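Local coordinates for protein OBCA, Oxalate Biosynthetic Component A (Burkholderia glumae, PDB 4NNA) that is an Oxalate Biosynthetic Component A family protein with a TIM-barrel domain of the beta-keto acid cleavage enzyme family and a bound magnesium ion, at residues A[9-14]-A[474-479]; A[223-228]-A[272-277]; A[276-281]-A[290-295]; A[315-320]-A[382-387]. One frame throughout, in Å; residues are numbered along the deposited sequence.

Interaction 1 (A[9-14]-A[474-479]); sequences TAAPIG and LEDGLT. With MG (magnesium ion), chain B.
Glu475 N donates to Ala11 O over 3.0 Å, the one backbone hydrogen bond between 9-14, which leaves strand 7-10 here, and the turn 474-479 that follows strand 469-472. The Glu475 side chain carries most of the rest of the contact. Its CG stands anti to the backbone N (chi1 167°) and the chain runs extended from there, which lays its length along Gly14: CG lies 3.5 Å from Gly14 CA, and OE2 packs at 3.3 Å from that same CA. On another flank the methyl of Ala11 touches Glu475 CB and OE2. From the Leu474 side chain it is CB that reaches across, resting 3.8 Å from Pro12 O. The two carboxylate oxygens have separate tasks. OE1 binds the magnesium ion at 2.1 Å, in a site completed by His224, His226 and three waters. OE2, at 3.2 Å from the metal, accepts a hydrogen bond of 2.7 Å from a water that in turn accepts one from Ile13 N. Nearby, Asp476 OD1 forms a salt bridge with Arg471, which also makes a long, weak ion pair with Glu475 OE2. Metal on one oxygen and a water anchored to the 9-14 backbone on the other restrict rotation of the carboxylate; the loop after the first strand thus acts as second shell to a metal ligand at the mouth of the barrel.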
loop_
_atom_site.group_PDB
_atom_site.type_symbol
_atom_site.label_atom_id
_atom_site.label_comp_id
_atom_site.label_asym_id
_atom_site.label_seq_id
_atom_site.Cartn_x
_atom_site.Cartn_y
_atom_site.Cartn_z
ATOM N N THR A 9 1.006 -14.112 2.362
ATOM C CA THR A 9 1.615 -13.442 1.225
ATOM C C THR A 9 1.966 -12.027 1.652
ATOM O O THR A 9 1.129 -11.330 2.227
ATOM C CB THR A 9 0.653 -13.386 0.033
ATOM O OG1 THR A 9 0.552 -14.695 -0.539
ATOM C CG2 THR A 9 1.162 -12.396 -1.038
ATOM N N ALA A 10 3.209 -11.611 1.403
ATOM C CA ALA A 10 3.573 -10.212 1.621
ATOM C C ALA A 10 3.553 -9.489 0.284
ATOM O O ALA A 10 4.056 -10.012 -0.716
ATOM C CB ALA A 10 4.949 -10.102 2.260
ATOM N N ALA A 11 2.974 -8.291 0.274
ATOM C CA ALA A 11 2.867 -7.492 -0.945
ATOM C C ALA A 11 3.432 -6.111 -0.653
ATOM O O ALA A 11 2.696 -5.196 -0.281
ATOM C CB ALA A 11 1.410 -7.393 -1.390
ATOM N N PRO A 12 4.756 -5.966 -0.796
ATOM C CA PRO A 12 5.429 -4.796 -0.219
ATOM C C PRO A 12 5.447 -3.512 -1.045
ATOM O O PRO A 12 5.865 -2.516 -0.467
ATOM C CB PRO A 12 6.887 -5.268 -0.046
ATOM C CG PRO A 12 6.867 -6.779 -0.249
ATOM C CD PRO A 12 5.704 -7.039 -1.158
ATOM N N ILE A 13 5.032 -3.521 -2.316
ATOM C CA ILE A 13 5.263 -2.365 -3.197
ATOM C C ILE A 13 3.984 -1.907 -3.895
ATOM O O ILE A 13 3.548 -0.763 -3.733
ATOM C CB ILE A 13 6.323 -2.686 -4.284
ATOM C CG1 ILE A 13 7.572 -3.291 -3.656
ATOM C CG2 ILE A 13 6.665 -1.450 -5.123
ATOM C CD1 ILE A 13 7.678 -4.787 -3.896
ATOM N N GLY A 14 3.403 -2.798 -4.697
ATOM C CA GLY A 14 2.168 -2.496 -5.399
ATOM C C GLY A 14 2.320 -1.435 -6.470
ATOM O O GLY A 14 3.440 -1.128 -6.900
ATOM N N LEU A 474 2.192 -3.160 2.134
ATOM C CA LEU A 474 1.955 -1.756 1.820
ATOM C C LEU A 474 1.210 -1.583 0.496
ATOM O O LEU A 474 0.610 -0.537 0.257
ATOM C CB LEU A 474 3.268 -0.956 1.784
ATOM C CG LEU A 474 4.095 -0.846 3.066
ATOM C CD1 LEU A 474 5.222 0.175 2.886
ATOM C CD2 LEU A 474 3.237 -0.507 4.280
ATOM N N GLU A 475 1.269 -2.591 -0.369
ATOM C CA GLU A 475 0.462 -2.577 -1.591
ATOM C C GLU A 475 -1.037 -2.423 -1.268
ATOM O O GLU A 475 -1.769 -1.704 -1.963
ATOM C CB GLU A 475 0.705 -3.858 -2.402
ATOM C CG GLU A 475 -0.325 -4.089 -3.527
ATOM C CD GLU A 475 0.161 -5.081 -4.580
ATOM O OE1 GLU A 475 -0.606 -5.355 -5.524
ATOM O OE2 GLU A 475 1.310 -5.576 -4.477
ATOM N N ASP A 476 -1.479 -3.068 -0.193
ATOM C CA ASP A 476 -2.911 -3.137 0.133
ATOM C C ASP A 476 -3.358 -2.127 1.195
ATOM O O ASP A 476 -4.486 -1.635 1.164
ATOM C CB ASP A 476 -3.256 -4.553 0.595
ATOM C CG ASP A 476 -2.996 -5.587 -0.480
ATOM O OD1 ASP A 476 -2.668 -6.736 -0.137
ATOM O OD2 ASP A 476 -3.101 -5.244 -1.673
ATOM N N GLY A 477 -2.471 -1.835 2.141
ATOM C CA GLY A 477 -2.755 -0.875 3.197
ATOM C C GLY A 477 -1.459 -0.385 3.822
ATOM O O GLY A 477 -0.472 -1.125 3.884
ATOM N N LEU A 478 -1.449 0.852 4.303
ATOM C CA LEU A 478 -0.202 1.422 4.811
ATOM C C LEU A 478 -0.104 1.412 6.336
ATOM O O LEU A 478 0.920 1.815 6.892
ATOM C CB LEU A 478 -0.031 2.848 4.287
ATOM C CG LEU A 478 -0.124 2.979 2.769
ATOM C CD1 LEU A 478 -0.084 4.439 2.380
ATOM C CD2 LEU A 478 1.020 2.233 2.113
ATOM N N THR A 479 -1.154 0.933 7.007
ATOM C CA THR A 479 -1.280 1.094 8.459
ATOM C C THR A 479 -1.225 -0.200 9.274
ATOM O O THR A 479 -1.295 -1.306 8.729
ATOM C CB THR A 479 -2.618 1.744 8.798
ATOM O OG1 THR A 479 -3.686 0.913 8.308
ATOM C CG2 THR A 479 -2.708 3.139 8.180
HETATM MG MG MG B . -0.131 -6.434 -7.249
HETATM O O HOH W 1 3.940 -5.710 -4.020
HETATM O O HOH W 2 -0.848 -7.606 -9.403
HETATM O O HOH W 3 -1.503 -4.707 -8.047
HETATM O O HOH W 4 -1.921 -7.491 -6.921
#

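Interaction 2 (A[223-228]-A[272-277]); sequences VHLHTR and AILNLS. With MG (magnesium ion), chain B.
Val223, His224 and Leu225 pair in parallel with Leu274, Asn275 and Leu276, and four backbone hydrogen bonds satisfy the facing groups in turn. Val223 N donates to Ile273 O at 3.0 Å, Asn275 N to Val223 O, Leu225 N to Asn275 O at 2.8 Å and Ser277 N to Leu225 O, the last carrying the ladder one residue past the strand. Asn275 O also receives a CA-H...O contact from His224 CA, 3.1 Å away. The imidazoles of His224 and His226 each give NE2 to the magnesium ion at 2.2 Å, joined there by Glu475 and three waters. On His226 the far nitrogen, ND1, is hydrogen-bonded to Asn251 OD1, which fixes the turn of the ring, while Ser277 CB sits over one face, 3.5 Å from the ring centroid. The serine OG swings anti to its own backbone N (chi1 172°), where it accepts from Ser279 N and is hydrogen-bonded at 3.1 Å to a metal-bound water. Asn275 OD1 lies at the edge of the His224 ring, in its plane, with the amide turned 65° from the imidazole, and Asn275 ND2 donates to Glu346. Leu225, Leu274 and Leu276 lie on the other face of the sheet, with Leu225 CD1 meeting Leu276 CD1 at 4.1 Å. Adjacent parallel strands, with His224 on the inward face, His226 just beyond the paired residues, and Leu225 and Leu276 turned toward helix 255-264, are typical of a TIM barrel, here with its metal site near the C-terminal strand ends.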
loop_
_atom_site.group_PDB
_atom_site.type_symbol
_atom_site.label_atom_id
_atom_site.label_comp_id
_atom_site.label_asym_id
_atom_site.label_seq_id
_atom_site.Cartn_x
_atom_site.Cartn_y
_atom_site.Cartn_z
ATOM N N VAL A 223 6.131 -13.797 -1.571
ATOM C CA VAL A 223 6.226 -12.347 -1.675
ATOM C C VAL A 223 5.776 -11.899 -3.063
ATOM O O VAL A 223 6.291 -12.369 -4.072
ATOM C CB VAL A 223 7.650 -11.832 -1.359
ATOM C CG1 VAL A 223 7.672 -10.311 -1.378
ATOM C CG2 VAL A 223 8.112 -12.342 0.010
ATOM N N HIS A 224 4.792 -11.009 -3.105
ATOM C CA HIS A 224 4.242 -10.523 -4.371
ATOM C C HIS A 224 4.859 -9.171 -4.717
ATOM O O HIS A 224 4.753 -8.225 -3.936
ATOM C CB HIS A 224 2.707 -10.454 -4.263
ATOM C CG HIS A 224 2.030 -9.699 -5.370
ATOM N ND1 HIS A 224 1.831 -10.224 -6.629
ATOM C CD2 HIS A 224 1.460 -8.466 -5.381
ATOM C CE1 HIS A 224 1.197 -9.337 -7.380
ATOM N NE2 HIS A 224 0.960 -8.262 -6.646
ATOM N N LEU A 225 5.509 -9.090 -5.881
ATOM C CA LEU A 225 6.348 -7.942 -6.226
ATOM C C LEU A 225 5.827 -7.073 -7.374
ATOM O O LEU A 225 5.217 -7.566 -8.326
ATOM C CB LEU A 225 7.748 -8.429 -6.603
ATOM C CG LEU A 225 8.521 -9.200 -5.544
ATOM C CD1 LEU A 225 9.874 -9.616 -6.109
ATOM C CD2 LEU A 225 8.693 -8.345 -4.301
ATOM N N HIS A 226 6.090 -5.773 -7.262
ATOM C CA HIS A 226 5.962 -4.825 -8.367
ATOM C C HIS A 226 7.320 -4.139 -8.461
ATOM O O HIS A 226 8.092 -4.170 -7.502
ATOM C CB HIS A 226 4.914 -3.748 -8.061
ATOM C CG HIS A 226 3.495 -4.214 -8.161
ATOM N ND1 HIS A 226 2.583 -3.640 -9.024
ATOM C CD2 HIS A 226 2.820 -5.189 -7.501
ATOM C CE1 HIS A 226 1.417 -4.245 -8.902
ATOM N NE2 HIS A 226 1.533 -5.188 -7.982
ATOM N N THR A 227 7.596 -3.517 -9.604
ATOM C CA THR A 227 8.693 -2.566 -9.727
ATOM C C THR A 227 8.147 -1.200 -10.121
ATOM O O THR A 227 6.980 -1.083 -10.519
ATOM C CB THR A 227 9.736 -3.021 -10.755
ATOM O OG1 THR A 227 9.072 -3.405 -11.964
ATOM C CG2 THR A 227 10.521 -4.205 -10.203
ATOM N N ARG A 228 8.993 -0.175 -10.000
ATOM C CA ARG A 228 8.595 1.205 -10.267
ATOM C C ARG A 228 9.619 1.915 -11.158
ATOM O O ARG A 228 10.820 1.671 -11.063
ATOM C CB ARG A 228 8.449 1.981 -8.955
ATOM C CG ARG A 228 7.463 1.384 -7.972
ATOM C CD ARG A 228 6.021 1.399 -8.515
ATOM N NE ARG A 228 5.063 1.113 -7.447
ATOM C CZ ARG A 228 4.568 2.042 -6.630
ATOM N NH1 ARG A 228 4.923 3.322 -6.762
ATOM N NH2 ARG A 228 3.715 1.700 -5.676
ATOM N N ALA A 272 12.786 -18.321 -1.344
ATOM C CA ALA A 272 11.839 -17.264 -1.680
ATOM C C ALA A 272 10.916 -17.704 -2.796
ATOM O O ALA A 272 11.372 -18.187 -3.830
ATOM C CB ALA A 272 12.576 -16.013 -2.082
ATOM N N ILE A 273 9.617 -17.588 -2.548
ATOM C CA ILE A 273 8.611 -17.828 -3.566
ATOM C C ILE A 273 8.194 -16.470 -4.098
ATOM O O ILE A 273 7.436 -15.737 -3.458
ATOM C CB ILE A 273 7.380 -18.584 -3.003
ATOM C CG1 ILE A 273 7.810 -19.932 -2.411
ATOM C CG2 ILE A 273 6.338 -18.769 -4.084
ATOM C CD1 ILE A 273 6.726 -20.647 -1.626
ATOM N N LEU A 274 8.728 -16.123 -5.260
ATOM C CA LEU A 274 8.464 -14.833 -5.873
ATOM C C LEU A 274 7.212 -14.899 -6.735
ATOM O O LEU A 274 7.067 -15.769 -7.590
ATOM C CB LEU A 274 9.674 -14.358 -6.684
ATOM C CG LEU A 274 10.944 -14.195 -5.835
ATOM C CD1 LEU A 274 12.052 -13.562 -6.632
ATOM C CD2 LEU A 274 10.669 -13.391 -4.563
ATOM N N ASN A 275 6.294 -13.985 -6.460
ATOM C CA ASN A 275 5.035 -13.900 -7.184
ATOM C C ASN A 275 5.033 -12.530 -7.871
ATOM O O ASN A 275 4.817 -11.498 -7.236
ATOM C CB ASN A 275 3.866 -14.097 -6.201
ATOM C CG ASN A 275 2.504 -13.764 -6.806
ATOM O OD1 ASN A 275 2.384 -13.461 -7.994
ATOM N ND2 ASN A 275 1.470 -13.815 -5.979
ATOM N N LEU A 276 5.307 -12.527 -9.172
ATOM C CA LEU A 276 5.517 -11.270 -9.891
ATOM C C LEU A 276 4.238 -10.731 -10.517
ATOM O O LEU A 276 3.519 -11.448 -11.216
ATOM C CB LEU A 276 6.601 -11.439 -10.959
ATOM C CG LEU A 276 8.071 -11.235 -10.582
ATOM C CD1 LEU A 276 8.464 -11.856 -9.254
ATOM C CD2 LEU A 276 8.967 -11.740 -11.691
ATOM N N SER A 277 3.962 -9.456 -10.270
ATOM C CA SER A 277 2.823 -8.791 -10.901
ATOM C C SER A 277 3.046 -8.684 -12.403
ATOM O O SER A 277 4.142 -8.343 -12.866
ATOM C CB SER A 277 2.622 -7.393 -10.321
ATOM O OG SER A 277 1.638 -6.685 -11.057
HETATM MG MG MG B . -0.131 -6.434 -7.249
HETATM O O HOH W 2 -0.848 -7.606 -9.403
HETATM O O HOH W 3 -1.503 -4.707 -8.047
HETATM O O HOH W 4 -1.921 -7.491 -6.921
#

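Interaction 3 (A[276-281]-A[290-295]); sequences LSTSVR and KLRRAH
Two side-chain donors of 290-295, His295 NE2 and Arg292 NE, take successive carbonyl oxygens of the loop 276-281. His295 NE2 donates to Ser277 O at 2.8 Å; the bond is nearly straight at 166°, and the oxygen lies in the imidazole plane. Arg292 NE reaches Thr278 O at 2.9 Å, with a weak second bond from NH2 to the same oxygen. The bend of the arginine at chi3 (66°) turns its guanidinium back toward that carbonyl. Its NH2 also bonds Asn326 OD1, and NH1 bonds Ala287 O and Asp325 O, so the group is held from several directions. A water donates to Thr278 OG1 and accepts weakly from Arg292 NH2; the same hydroxyl is hydrogen-bonded to Ser310 O.

Van der Waals contacts surround these bonds. Val280 CG2 lies over one face of the guanidinium, 3.6 Å above its plane and toward the rim, while Thr278 CG2 packs 3.8 Å from His295 CE1. Leu276 CD2 runs past His295 CD2, 4.0 Å away. Within the loop, Ser277 and Ser279 each close an ST turn, the second through Arg281 N donating to Ser279 OG. The contact joins the loop leaving strand 273-276 to the short, weakly bonded helix 291-294, with helix 255-264 packing against Leu276 and His295, and helix 328-341 against Arg292 and Arg293.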
loop_
_atom_site.group_PDB
_atom_site.type_symbol
_atom_site.label_atom_id
_atom_site.label_comp_id
_atom_site.label_asym_id
_atom_site.label_seq_id
_atom_site.Cartn_x
_atom_site.Cartn_y
_atom_site.Cartn_z
ATOM N N LEU A 276 5.307 -12.527 -9.172
ATOM C CA LEU A 276 5.517 -11.270 -9.891
ATOM C C LEU A 276 4.238 -10.731 -10.517
ATOM O O LEU A 276 3.519 -11.448 -11.216
ATOM C CB LEU A 276 6.601 -11.439 -10.959
ATOM C CG LEU A 276 8.071 -11.235 -10.582
ATOM C CD1 LEU A 276 8.464 -11.856 -9.254
ATOM C CD2 LEU A 276 8.967 -11.740 -11.691
ATOM N N SER A 277 3.962 -9.456 -10.270
ATOM C CA SER A 277 2.823 -8.791 -10.901
ATOM C C SER A 277 3.046 -8.684 -12.403
ATOM O O SER A 277 4.142 -8.343 -12.866
ATOM C CB SER A 277 2.622 -7.393 -10.321
ATOM O OG SER A 277 1.638 -6.685 -11.057
ATOM N N THR A 278 2.007 -8.991 -13.168
ATOM C CA THR A 278 2.047 -8.778 -14.605
ATOM C C THR A 278 1.101 -7.638 -14.960
ATOM O O THR A 278 0.845 -7.374 -16.132
ATOM C CB THR A 278 1.599 -10.021 -15.359
ATOM O OG1 THR A 278 0.282 -10.381 -14.921
ATOM C CG2 THR A 278 2.564 -11.173 -15.100
ATOM N N SER A 279 0.586 -6.967 -13.933
ATOM C CA SER A 279 -0.409 -5.906 -14.114
ATOM C C SER A 279 0.155 -4.649 -14.779
ATOM O O SER A 279 1.309 -4.280 -14.557
ATOM C CB SER A 279 -0.989 -5.529 -12.754
ATOM O OG SER A 279 -1.447 -4.189 -12.742
ATOM N N VAL A 280 -0.672 -3.982 -15.575
ATOM C CA VAL A 280 -0.273 -2.718 -16.191
ATOM C C VAL A 280 -1.165 -1.567 -15.714
ATOM O O VAL A 280 -1.492 -0.663 -16.485
ATOM C CB VAL A 280 -0.296 -2.799 -17.727
ATOM C CG1 VAL A 280 1.023 -3.351 -18.237
ATOM C CG2 VAL A 280 -1.441 -3.678 -18.195
ATOM N N ARG A 281 -1.555 -1.620 -14.440
ATOM C CA ARG A 281 -2.317 -0.552 -13.798
ATOM C C ARG A 281 -1.565 0.771 -13.919
ATOM O O ARG A 281 -0.354 0.830 -13.690
ATOM C CB ARG A 281 -2.572 -0.895 -12.324
ATOM C CG ARG A 281 -3.253 0.207 -11.532
ATOM C CD ARG A 281 -3.582 -0.237 -10.120
ATOM N NE ARG A 281 -4.721 0.517 -9.600
ATOM C CZ ARG A 281 -5.337 0.261 -8.451
ATOM N NH1 ARG A 281 -6.370 1.006 -8.079
ATOM N NH2 ARG A 281 -4.929 -0.736 -7.673
ATOM N N LYS A 290 4.129 -7.989 -24.922
ATOM C CA LYS A 290 4.978 -9.090 -24.494
ATOM C C LYS A 290 5.654 -8.731 -23.181
ATOM O O LYS A 290 6.085 -9.612 -22.446
ATOM C CB LYS A 290 6.058 -9.341 -25.541
ATOM C CG LYS A 290 5.547 -9.285 -26.962
ATOM C CD LYS A 290 6.697 -9.186 -27.955
ATOM C CE LYS A 290 7.704 -10.290 -27.722
ATOM N NZ LYS A 290 7.076 -11.621 -27.896
ATOM N N LEU A 291 5.754 -7.433 -22.896
ATOM C CA LEU A 291 6.381 -6.964 -21.657
ATOM C C LEU A 291 5.736 -7.624 -20.437
ATOM O O LEU A 291 6.407 -7.869 -19.421
ATOM C CB LEU A 291 6.284 -5.440 -21.538
ATOM C CG LEU A 291 7.020 -4.799 -20.356
ATOM C CD1 LEU A 291 8.498 -5.110 -20.451
ATOM C CD2 LEU A 291 6.795 -3.296 -20.297
ATOM N N ARG A 292 4.443 -7.936 -20.553
ATOM C CA ARG A 292 3.697 -8.524 -19.441
ATOM C C ARG A 292 4.116 -9.962 -19.136
ATOM O O ARG A 292 3.660 -10.552 -18.155
ATOM C CB ARG A 292 2.179 -8.434 -19.680
ATOM C CG ARG A 292 1.660 -7.002 -19.848
ATOM C CD ARG A 292 0.145 -6.970 -19.982
ATOM N NE ARG A 292 -0.487 -7.414 -18.741
ATOM C CZ ARG A 292 -1.796 -7.435 -18.525
ATOM N NH1 ARG A 292 -2.628 -7.030 -19.472
ATOM N NH2 ARG A 292 -2.274 -7.853 -17.357
ATOM N N ARG A 293 4.988 -10.527 -19.963
ATOM C CA ARG A 293 5.589 -11.820 -19.635
ATOM C C ARG A 293 7.120 -11.828 -19.780
ATOM O O ARG A 293 7.756 -12.850 -19.554
ATOM C CB ARG A 293 4.948 -12.947 -20.458
ATOM C CG ARG A 293 4.984 -12.723 -21.958
ATOM C CD ARG A 293 4.324 -13.869 -22.708
ATOM N NE ARG A 293 4.108 -13.504 -24.099
ATOM C CZ ARG A 293 3.021 -12.888 -24.552
ATOM N NH1 ARG A 293 2.031 -12.572 -23.722
ATOM N NH2 ARG A 293 2.923 -12.583 -25.837
ATOM N N ALA A 294 7.709 -10.687 -20.134
ATOM C CA ALA A 294 9.153 -10.638 -20.390
ATOM C C ALA A 294 9.994 -10.815 -19.126
ATOM O O ALA A 294 11.158 -11.212 -19.206
ATOM C CB ALA A 294 9.540 -9.358 -21.124
ATOM N N HIS A 295 9.398 -10.521 -17.971
ATOM C CA HIS A 295 10.047 -10.740 -16.681
ATOM C C HIS A 295 9.801 -12.148 -16.158
ATOM O O HIS A 295 10.344 -12.537 -15.119
ATOM C CB HIS A 295 9.593 -9.703 -15.635
ATOM C CG HIS A 295 8.107 -9.632 -15.422
ATOM N ND1 HIS A 295 7.181 -9.972 -16.390
ATOM C CD2 HIS A 295 7.387 -9.222 -14.349
ATOM C CE1 HIS A 295 5.962 -9.777 -15.922
ATOM N NE2 HIS A 295 6.059 -9.330 -14.681
HETATM O O HOH W 5 -2.327 -9.360 -14.775
#

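Interaction 4 (A[315-320]-A[382-387]); sequences AVVFQG and DQYRRD
Gln319 lies against Tyr384 where strands 317-318 and 383-386 meet as edge and centre of a small three-stranded antiparallel sheet, completed by 393-395. From the backbone, Gln319 N donates to Asp382 O at 3.0 Å, coming from above the carbonyl plane. CB then rests on Asp382 CB at 3.8 Å. Next, CG stands over the centre of the Tyr384 ring in a CH-pi contact, 3.4 Å from the centroid and 8° off the normal. Beyond it the amide continues flat over that face, its plane only 6° from the ring's, with CD 3.3 Å from Tyr384 CE1. At the tip the branches part: OE1 accepts from a water that also donates to Asp382 OD2, while NE2 donates to Gln383 O from well above the carbonyl plane. The Asp382 carboxylate is further held by a salt bridge with Arg404. On the strand itself Tyr384 N donates to Val317 O, and Val317 CG1 sits at the edge of the tyrosine ring. The Phe318 ring makes a cation-pi contact with Arg281. One water spans the pair beside the strand bond, accepting from Val317 N at 2.6 Å and donating to Tyr384 O at 2.9 Å.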
loop_
_atom_site.group_PDB
_atom_site.type_symbol
_atom_site.label_atom_id
_atom_site.label_comp_id
_atom_site.label_asym_id
_atom_site.label_seq_id
_atom_site.Cartn_x
_atom_site.Cartn_y
_atom_site.Cartn_z
ATOM N N ALA A 315 -11.075 -8.329 -18.200
ATOM C CA ALA A 315 -10.693 -6.937 -17.972
ATOM C C ALA A 315 -10.840 -6.595 -16.490
ATOM O O ALA A 315 -11.774 -7.064 -15.831
ATOM C CB ALA A 315 -11.542 -5.997 -18.802
ATOM N N VAL A 316 -9.917 -5.791 -15.969
ATOM C CA VAL A 316 -10.031 -5.300 -14.603
ATOM C C VAL A 316 -10.381 -3.811 -14.676
ATOM O O VAL A 316 -9.578 -2.996 -15.125
ATOM C CB VAL A 316 -8.738 -5.514 -13.798
ATOM C CG1 VAL A 316 -8.940 -5.053 -12.356
ATOM C CG2 VAL A 316 -8.322 -6.987 -13.827
ATOM N N VAL A 317 -11.600 -3.475 -14.287
ATOM C CA VAL A 317 -12.091 -2.108 -14.445
ATOM C C VAL A 317 -12.409 -1.532 -13.070
ATOM O O VAL A 317 -13.531 -1.653 -12.579
ATOM C CB VAL A 317 -13.352 -2.059 -15.328
ATOM C CG1 VAL A 317 -13.731 -0.612 -15.640
ATOM C CG2 VAL A 317 -13.126 -2.838 -16.618
ATOM N N PHE A 318 -11.409 -0.925 -12.440
ATOM C CA PHE A 318 -11.609 -0.308 -11.135
ATOM C C PHE A 318 -12.687 0.769 -11.194
ATOM O O PHE A 318 -12.651 1.627 -12.073
ATOM C CB PHE A 318 -10.299 0.323 -10.656
ATOM C CG PHE A 318 -9.195 -0.669 -10.427
ATOM C CD1 PHE A 318 -8.182 -0.829 -11.357
ATOM C CD2 PHE A 318 -9.167 -1.438 -9.268
ATOM C CE1 PHE A 318 -7.165 -1.744 -11.141
ATOM C CE2 PHE A 318 -8.153 -2.350 -9.046
ATOM C CZ PHE A 318 -7.150 -2.502 -9.986
ATOM N N GLN A 319 -13.645 0.733 -10.271
ATOM C CA GLN A 319 -14.625 1.812 -10.201
ATOM C C GLN A 319 -13.919 3.140 -9.960
ATOM O O GLN A 319 -14.394 4.196 -10.386
ATOM C CB GLN A 319 -15.658 1.550 -9.109
ATOM C CG GLN A 319 -16.631 0.420 -9.434
ATOM C CD GLN A 319 -17.956 0.597 -8.729
ATOM O OE1 GLN A 319 -18.303 1.705 -8.330
ATOM N NE2 GLN A 319 -18.704 -0.485 -8.575
ATOM N N GLY A 320 -12.764 3.073 -9.302
ATOM C CA GLY A 320 -11.976 4.260 -9.016
ATOM C C GLY A 320 -11.111 4.722 -10.174
ATOM O O GLY A 320 -10.428 5.747 -10.069
ATOM N N ASP A 382 -13.934 -1.908 -5.181
ATOM C CA ASP A 382 -15.081 -1.762 -6.077
ATOM C C ASP A 382 -14.706 -1.909 -7.555
ATOM O O ASP A 382 -13.765 -1.267 -8.040
ATOM C CB ASP A 382 -15.762 -0.409 -5.861
ATOM C CG ASP A 382 -16.334 -0.247 -4.467
ATOM O OD1 ASP A 382 -16.425 -1.243 -3.711
ATOM O OD2 ASP A 382 -16.722 0.890 -4.136
ATOM N N GLN A 383 -15.470 -2.734 -8.272
ATOM C CA GLN A 383 -15.180 -3.058 -9.671
ATOM C C GLN A 383 -16.386 -2.843 -10.594
ATOM O O GLN A 383 -17.535 -3.052 -10.190
ATOM C CB GLN A 383 -14.744 -4.526 -9.779
ATOM C CG GLN A 383 -13.455 -4.877 -9.028
ATOM C CD GLN A 383 -12.217 -4.277 -9.666
ATOM O OE1 GLN A 383 -12.228 -3.903 -10.837
ATOM N NE2 GLN A 383 -11.135 -4.195 -8.899
ATOM N N TYR A 384 -16.115 -2.450 -11.839
ATOM C CA TYR A 384 -17.146 -2.413 -12.870
ATOM C C TYR A 384 -17.003 -3.591 -13.813
ATOM O O TYR A 384 -15.931 -4.198 -13.917
ATOM C CB TYR A 384 -17.054 -1.130 -13.715
ATOM C CG TYR A 384 -17.550 0.132 -13.043
ATOM C CD1 TYR A 384 -18.730 0.136 -12.300
ATOM C CD2 TYR A 384 -16.839 1.327 -13.164
ATOM C CE1 TYR A 384 -19.183 1.302 -11.690
ATOM C CE2 TYR A 384 -17.287 2.493 -12.566
ATOM C CZ TYR A 384 -18.455 2.470 -11.828
ATOM O OH TYR A 384 -18.895 3.626 -11.228
ATOM N N ARG A 385 -18.099 -3.910 -14.494
ATOM C CA ARG A 385 -18.036 -4.685 -15.720
ATOM C C ARG A 385 -18.630 -3.804 -16.807
ATOM O O ARG A 385 -19.670 -3.187 -16.592
ATOM C CB ARG A 385 -18.819 -5.995 -15.593
ATOM C CG ARG A 385 -18.719 -6.889 -16.832
ATOM C CD ARG A 385 -19.365 -8.263 -16.628
ATOM N NE ARG A 385 -19.313 -9.040 -17.866
ATOM C CZ ARG A 385 -19.403 -10.365 -17.930
ATOM N NH1 ARG A 385 -19.550 -11.077 -16.820
ATOM N NH2 ARG A 385 -19.336 -10.978 -19.107
ATOM N N ARG A 386 -17.960 -3.701 -17.952
ATOM C CA ARG A 386 -18.481 -2.878 -19.040
ATOM C C ARG A 386 -19.179 -3.738 -20.098
ATOM O O ARG A 386 -18.694 -4.816 -20.462
ATOM C CB ARG A 386 -17.381 -2.003 -19.671
ATOM C CG ARG A 386 -17.931 -0.904 -20.596
ATOM C CD ARG A 386 -16.835 -0.062 -21.252
ATOM N NE ARG A 386 -15.989 0.655 -20.294
ATOM C CZ ARG A 386 -16.244 1.872 -19.814
ATOM N NH1 ARG A 386 -17.334 2.536 -20.189
ATOM N NH2 ARG A 386 -15.407 2.433 -18.952
ATOM N N ASP A 387 -20.345 -3.279 -20.543
ATOM C CA ASP A 387 -21.031 -3.907 -21.672
ATOM C C ASP A 387 -20.384 -3.422 -22.961
ATOM O O ASP A 387 -20.366 -2.222 -23.219
ATOM C CB ASP A 387 -22.526 -3.562 -21.646
ATOM C CG ASP A 387 -23.204 -3.772 -22.990
ATOM O OD1 ASP A 387 -24.041 -2.934 -23.361
ATOM O OD2 ASP A 387 -22.919 -4.765 -23.681
HETATM O O HOH W 6 -13.307 -4.752 -12.883
HETATM O O HOH W 7 -16.720 2.836 -5.719
HETATM O O HOH W 8 -12.065 0.767 -7.487
#

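From the N terminus, 9-14 opens the longest loop, closed last by 474-479, 460 residues on, and the other three contacts all nest inside it. Interaction 2 is the first to close, from 223-228 to 272-277; interaction 3 begins on the residues where it ends, sharing Leu276 and Ser277, and closes a short loop at 290-295. Interaction 4 follows in series. Interactions 1 and 2 belong to neighbouring strands of the barrel sheet and meet at the magnesium ion, with Ala10 O close to His224 N at 2.7 Å. Interaction 3 extends from there to helix 291-294. Interaction 4, in the small separate sheet, touches interaction 3 through Arg281 and Phe318.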